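Local structure of 16S rRNA (adenine(1408)-N(1))-methyltransferase (Escherichia coli, 3P2I) at residues G36-K41 / F193-A198; E93-A98 / V125-K130. The protein methylates the N1 position of adenine 1408 in the 16S rRNA of assembled 30S subunits, using S-adenosyl-L-methionine, and so confers resistance to various aminoglycosides. All coordinates share one frame; numbering follows the deposited sequence.

How the contacts relate
Both contacts belong to one Rossmann-like methyltransferase domain, but they lie on opposite sides of the chain's centre, with their centres about 23 Å apart and their nearest atoms about 11 Å apart. Along the chain, 36-41 comes first, then both segments of contact 2, and last 193-198. Contact 1 joins the starts of helices 37-44 and 196-203 at the S-adenosyl-L-methionine site. Contact 2 is structural pairing between the beginning of strand 98-104, a neighbour of strand 26-31 in the seven-stranded sheet, and the short strand 129-130; it holds none of the cofactor-binding residues, though the Leu-128 side chain lies about 8 Å from that of Ala-87, which is assigned to that site.

Contact 1 of 2, residues G36-K41 / F193-A198; sequences GRNIYK and FNSLWA
Asn-38 and Ser-195 meet in the tightly packed part of this contact, where both residues are buried. The amide of Asn-38 lies against the CB of Ser-195, with ND2 3.4 Å from that carbon, while its OD1 reaches the edge of the Phe-193 ring, 3.2 Å from CD1 and near the ring plane. Amide and ring stand almost perpendicular, 87° apart. With CG anti to its own carbonyl carbon (chi1 -69°), Asn-38 brings its amide to the opposite segment. A water donates to Asn-38 OD1 and accepts from Asn-194 N at 2.7 Å, bridging side chain and backbone. Ser-195 OG, turned back into its own segment, N-caps helix 196-203: it accepts from Ala-198 N at 3.3 Å and more weakly from Trp-197 N. The extended chain of Arg-37 is closely packed too, its CB and CD against Asn-194 O, with CD at 3.0 Å, and the CD1 methyl of Leu-196 approaches Arg-37 NE obliquely at 3.3 Å.

Toward solvent the fit is looser. At the guanidinium end, a water links Arg-37 NH1 and Asn-194 ND2 through weak bonds. Lys-41 crosses the Asn-194 side chain at about a right angle, and Lys-41 NZ is hydrogen-bonded to Gln-192 O.

Beyond the interface, Phe-193 packs edge-to-face with Phe-105, and Trp-197 NE1 is hydrogen-bonded to Phe-105 O. Asn-38 binds S-adenosyl-L-methionine, and Ser-195, Leu-196 and Trp-197 are assigned to the same site, so two helix N-termini meet here beside the cofactor pocket of a Rossmann-like methyltransferase.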
loop_
_atom_site.group_PDB
_atom_site.type_symbol
_atom_site.label_atom_id
_atom_site.label_comp_id
_atom_site.label_asym_id
_atom_site.label_seq_id
_atom_site.Cartn_x
_atom_site.Cartn_y
_atom_site.Cartn_z
ATOM N N GLY A 36 -6.164 -4.540 5.938
ATOM C CA GLY A 36 -5.337 -3.772 6.853
ATOM C C GLY A 36 -4.307 -4.522 7.688
ATOM O O GLY A 36 -3.572 -3.897 8.455
ATOM N N ARG A 37 -4.231 -5.842 7.549
ATOM C CA ARG A 37 -3.262 -6.619 8.324
ATOM C C ARG A 37 -1.803 -6.355 7.942
ATOM O O ARG A 37 -0.936 -6.277 8.820
ATOM C CB ARG A 37 -3.570 -8.117 8.218
ATOM C CG ARG A 37 -4.859 -8.524 8.911
ATOM C CD ARG A 37 -5.175 -9.991 8.684
ATOM N NE ARG A 37 -6.525 -10.316 9.130
ATOM C CZ ARG A 37 -6.889 -10.420 10.404
ATOM N NH1 ARG A 37 -5.996 -10.231 11.368
ATOM N NH2 ARG A 37 -8.149 -10.698 10.714
ATOM N N ASN A 38 -1.517 -6.223 6.647
ATOM C CA ASN A 38 -0.141 -5.956 6.236
ATOM C C ASN A 38 0.319 -4.641 6.863
ATOM O O ASN A 38 1.432 -4.545 7.390
ATOM C CB ASN A 38 -0.025 -5.879 4.708
ATOM C CG ASN A 38 -0.232 -7.231 4.037
ATOM O OD1 ASN A 38 0.261 -8.257 4.517
ATOM N ND2 ASN A 38 -0.952 -7.238 2.918
ATOM N N ILE A 39 -0.551 -3.635 6.804
ATOM C CA ILE A 39 -0.265 -2.317 7.366
ATOM C C ILE A 39 -0.125 -2.395 8.885
ATOM O O ILE A 39 0.734 -1.733 9.476
ATOM C CB ILE A 39 -1.392 -1.316 7.035
ATOM C CG1 ILE A 39 -1.116 -0.631 5.698
ATOM C CG2 ILE A 39 -1.522 -0.287 8.152
ATOM C CD1 ILE A 39 0.024 0.368 5.739
ATOM N N TYR A 40 -0.986 -3.197 9.509
ATOM C CA TYR A 40 -0.958 -3.362 10.955
ATOM C C TYR A 40 0.403 -3.868 11.416
ATOM O O TYR A 40 0.953 -3.370 12.395
ATOM C CB TYR A 40 -2.032 -4.346 11.410
ATOM C CG TYR A 40 -2.127 -4.437 12.909
ATOM C CD1 TYR A 40 -2.932 -3.559 13.626
ATOM C CD2 TYR A 40 -1.351 -5.346 13.618
ATOM C CE1 TYR A 40 -2.955 -3.579 15.013
ATOM C CE2 TYR A 40 -1.365 -5.374 15.015
ATOM C CZ TYR A 40 -2.169 -4.486 15.703
ATOM O OH TYR A 40 -2.173 -4.487 17.083
ATOM N N LYS A 41 0.942 -4.861 10.712
ATOM C CA LYS A 41 2.240 -5.410 11.080
ATOM C C LYS A 41 3.364 -4.412 10.826
ATOM O O LYS A 41 4.328 -4.347 11.587
ATOM C CB LYS A 41 2.520 -6.711 10.320
ATOM C CG LYS A 41 3.999 -7.073 10.308
ATOM C CD LYS A 41 4.295 -8.398 9.647
ATOM C CE LYS A 41 4.104 -9.543 10.615
ATOM N NZ LYS A 41 4.652 -10.801 10.046
ATOM N N PHE A 193 3.558 -12.454 5.526
ATOM C CA PHE A 193 2.467 -11.484 5.621
ATOM C C PHE A 193 1.285 -11.970 6.456
ATOM O O PHE A 193 0.894 -13.138 6.389
ATOM C CB PHE A 193 2.002 -11.099 4.215
ATOM C CG PHE A 193 3.054 -10.402 3.415
ATOM C CD1 PHE A 193 3.213 -9.024 3.505
ATOM C CD2 PHE A 193 3.937 -11.129 2.627
ATOM C CE1 PHE A 193 4.242 -8.373 2.824
ATOM C CE2 PHE A 193 4.973 -10.496 1.936
ATOM C CZ PHE A 193 5.128 -9.111 2.036
ATOM N N ASN A 194 0.722 -11.061 7.249
ATOM C CA ASN A 194 -0.411 -11.373 8.115
ATOM C C ASN A 194 -1.740 -11.278 7.382
ATOM O O ASN A 194 -2.789 -11.582 7.943
ATOM C CB ASN A 194 -0.429 -10.431 9.321
ATOM C CG ASN A 194 0.515 -10.870 10.422
ATOM O OD1 ASN A 194 1.704 -11.077 10.195
ATOM N ND2 ASN A 194 -0.016 -11.009 11.628
ATOM N N SER A 195 -1.690 -10.842 6.130
ATOM C CA SER A 195 -2.890 -10.716 5.310
ATOM C C SER A 195 -3.512 -12.094 5.041
ATOM O O SER A 195 -2.832 -13.011 4.577
ATOM C CB SER A 195 -2.533 -10.044 3.977
ATOM O OG SER A 195 -3.641 -10.033 3.100
ATOM N N LEU A 196 -4.797 -12.240 5.340
ATOM C CA LEU A 196 -5.485 -13.506 5.100
ATOM C C LEU A 196 -5.434 -13.819 3.604
ATOM O O LEU A 196 -5.408 -14.979 3.197
ATOM C CB LEU A 196 -6.936 -13.422 5.583
ATOM C CG LEU A 196 -7.216 -13.976 6.988
ATOM C CD1 LEU A 196 -6.247 -13.388 7.999
ATOM C CD2 LEU A 196 -8.656 -13.683 7.375
ATOM N N TRP A 197 -5.417 -12.769 2.790
ATOM C CA TRP A 197 -5.331 -12.909 1.341
ATOM C C TRP A 197 -3.934 -13.426 0.981
ATOM O O TRP A 197 -3.786 -14.318 0.144
ATOM C CB TRP A 197 -5.574 -11.550 0.681
ATOM C CG TRP A 197 -5.273 -11.489 -0.789
ATOM C CD1 TRP A 197 -4.560 -10.520 -1.430
ATOM C CD2 TRP A 197 -5.724 -12.392 -1.807
ATOM N NE1 TRP A 197 -4.540 -10.756 -2.782
ATOM C CE2 TRP A 197 -5.247 -11.897 -3.043
ATOM C CE3 TRP A 197 -6.485 -13.567 -1.798
ATOM C CZ2 TRP A 197 -5.507 -12.535 -4.258
ATOM C CZ3 TRP A 197 -6.745 -14.202 -3.009
ATOM C CH2 TRP A 197 -6.255 -13.682 -4.223
ATOM N N ALA A 198 -2.916 -12.857 1.618
ATOM C CA ALA A 198 -1.535 -13.266 1.364
ATOM C C ALA A 198 -1.300 -14.708 1.821
ATOM O O ALA A 198 -0.614 -15.469 1.139
ATOM C CB ALA A 198 -0.555 -12.317 2.072
HETATM O O HOH W 1 -3.427 -10.528 12.135
HETATM O O HOH W 2 1.815 -8.597 6.772
#

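Contact 2 of 2, residues E93-A98 / V125-K130; sequences ELKNIA and VADLAK
Leu-128 O is the acceptor at the centre of this contact, taking hydrogen bonds from Ile-97 N and Ala-98 N, each at 2.8 Å. The two donors approach it differently. Ala-98 N lies in the carbonyl plane and its bond is nearly straight (171° at the hydrogen), whereas Ile-97 N stands above that plane, 45° out of it. Two further backbone bonds flank the pair: Asn-96 N donates to Asp-127 O at 2.6 Å, and Lys-130 N donates to Ala-98 O.

Weaker CA-H...O contacts accompany these bonds. Leu-128 CA approaches Leu-94 O, Lys-95 CA approaches Asp-127 O, and Ala-129 CA approaches Ala-98 O.

Ala-98 and Ala-129 form a parallel bridge where strand 98-104 begins beside the short strand 129-130. Helices 108-115 and 119-126 lie between the two strands in the chain, and a type I turn from Ala-126 to Ala-129 leads into strand 129-130; this is a helical connection between parallel strands, as in the Rossmann-like fold.

Apolar packing lies on the buried side. With its CG anti to its own carbonyl carbon (chi1 -52°), Leu-128 places CD2 against the Leu-94 carbonyl and 3.9 Å from Leu-94 CB, and its side chain also touches Ile-29 and Ile-101.

On the more exposed side, aliphatic portions of polar side chains make the contacts. Lys-95 runs beside Asp-127, Lys-95 CD to Asp-127 CB 3.6 Å, without their charged atoms meeting. The Lys-130 chain crosses Asn-96 at about a right angle, its CG 3.6 Å from Asn-96 OD1. Lys-130 CD then passes Ile-97 O at 3.1 Å, and a water donating to that oxygen accepts weakly from Lys-130 NZ.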
loop_
_atom_site.group_PDB
_atom_site.type_symbol
_atom_site.label_atom_id
_atom_site.label_comp_id
_atom_site.label_asym_id
_atom_site.label_seq_id
_atom_site.Cartn_x
_atom_site.Cartn_y
_atom_site.Cartn_z
ATOM N N GLU A 93 -5.519 15.459 -0.331
ATOM C CA GLU A 93 -4.784 15.686 0.910
ATOM C C GLU A 93 -3.514 14.839 1.028
ATOM O O GLU A 93 -2.622 15.156 1.818
ATOM C CB GLU A 93 -5.681 15.418 2.126
ATOM C CG GLU A 93 -6.928 16.304 2.204
ATOM C CD GLU A 93 -8.175 15.626 1.662
ATOM O OE1 GLU A 93 -8.092 14.956 0.607
ATOM O OE2 GLU A 93 -9.241 15.774 2.292
ATOM N N LEU A 94 -3.424 13.776 0.237
ATOM C CA LEU A 94 -2.275 12.877 0.291
ATOM C C LEU A 94 -1.210 13.204 -0.754
ATOM O O LEU A 94 -0.232 12.477 -0.906
ATOM C CB LEU A 94 -2.747 11.431 0.112
ATOM C CG LEU A 94 -3.798 10.957 1.124
ATOM C CD1 LEU A 94 -4.159 9.481 0.868
ATOM C CD2 LEU A 94 -3.252 11.148 2.547
ATOM N N LYS A 95 -1.403 14.307 -1.464
ATOM C CA LYS A 95 -0.475 14.729 -2.504
ATOM C C LYS A 95 0.922 15.051 -1.965
ATOM O O LYS A 95 1.060 15.791 -0.996
ATOM C CB LYS A 95 -1.032 15.972 -3.210
ATOM C CG LYS A 95 -0.315 16.345 -4.494
ATOM C CD LYS A 95 -0.826 15.504 -5.661
ATOM C CE LYS A 95 -2.270 15.865 -6.025
ATOM N NZ LYS A 95 -2.403 17.269 -6.546
ATOM N N ASN A 96 1.947 14.475 -2.590
ATOM C CA ASN A 96 3.330 14.752 -2.218
ATOM C C ASN A 96 3.559 14.613 -0.711
ATOM O O ASN A 96 4.109 15.500 -0.071
ATOM C CB ASN A 96 3.664 16.177 -2.693
ATOM C CG ASN A 96 5.041 16.642 -2.263
ATOM O OD1 ASN A 96 6.055 16.024 -2.591
ATOM N ND2 ASN A 96 5.083 17.746 -1.528
ATOM N N ILE A 97 3.160 13.484 -0.147
ATOM C CA ILE A 97 3.290 13.297 1.285
ATOM C C ILE A 97 4.079 12.061 1.713
ATOM O O ILE A 97 4.655 12.039 2.798
ATOM C CB ILE A 97 1.877 13.234 1.912
ATOM C CG1 ILE A 97 1.947 13.323 3.430
ATOM C CG2 ILE A 97 1.194 11.944 1.509
ATOM C CD1 ILE A 97 0.580 13.324 4.082
ATOM N N ALA A 98 4.128 11.053 0.849
ATOM C CA ALA A 98 4.784 9.786 1.166
ATOM C C ALA A 98 6.277 9.616 0.900
ATOM O O ALA A 98 6.795 9.972 -0.160
ATOM C CB ALA A 98 4.034 8.650 0.487
ATOM N N VAL A 125 -0.813 7.832 -8.529
ATOM C CA VAL A 125 -0.210 7.247 -7.352
ATOM C C VAL A 125 1.152 7.909 -7.131
ATOM O O VAL A 125 1.536 8.195 -5.997
ATOM C CB VAL A 125 -0.024 5.722 -7.508
ATOM C CG1 VAL A 125 0.659 5.155 -6.276
ATOM C CG2 VAL A 125 -1.372 5.052 -7.716
ATOM N N ALA A 126 1.874 8.171 -8.215
ATOM C CA ALA A 126 3.181 8.799 -8.092
ATOM C C ALA A 126 3.070 10.155 -7.400
ATOM O O ALA A 126 3.983 10.563 -6.690
ATOM C CB ALA A 126 3.816 8.960 -9.454
ATOM N N ASP A 127 1.945 10.837 -7.594
ATOM C CA ASP A 127 1.724 12.154 -7.001
ATOM C C ASP A 127 1.590 12.150 -5.483
ATOM O O ASP A 127 1.624 13.211 -4.852
ATOM C CB ASP A 127 0.469 12.819 -7.591
ATOM C CG ASP A 127 0.650 13.244 -9.036
ATOM O OD1 ASP A 127 1.759 13.698 -9.388
ATOM O OD2 ASP A 127 -0.323 13.139 -9.815
ATOM N N LEU A 128 1.419 10.968 -4.899
ATOM C CA LEU A 128 1.277 10.866 -3.452
ATOM C C LEU A 128 2.647 10.848 -2.789
ATOM O O LEU A 128 2.772 11.130 -1.593
ATOM C CB LEU A 128 0.516 9.589 -3.077
ATOM C CG LEU A 128 -0.827 9.352 -3.773
ATOM C CD1 LEU A 128 -1.453 8.074 -3.236
ATOM C CD2 LEU A 128 -1.753 10.539 -3.548
ATOM N N ALA A 129 3.672 10.524 -3.572
ATOM C CA ALA A 129 5.036 10.448 -3.052
ATOM C C ALA A 129 5.814 11.749 -3.155
ATOM O O ALA A 129 5.585 12.561 -4.050
ATOM C CB ALA A 129 5.802 9.344 -3.768
ATOM N N LYS A 130 6.740 11.934 -2.224
ATOM C CA LYS A 130 7.590 13.110 -2.209
ATOM C C LYS A 130 8.790 12.816 -3.107
ATOM O O LYS A 130 8.945 11.686 -3.581
ATOM C CB LYS A 130 8.039 13.401 -0.777
ATOM C CG LYS A 130 6.912 13.880 0.119
ATOM C CD LYS A 130 7.150 13.517 1.575
ATOM C CE LYS A 130 8.442 14.093 2.110
ATOM N NZ LYS A 130 8.581 13.818 3.565
HETATM O O HOH W 3 5.465 13.741 4.866
#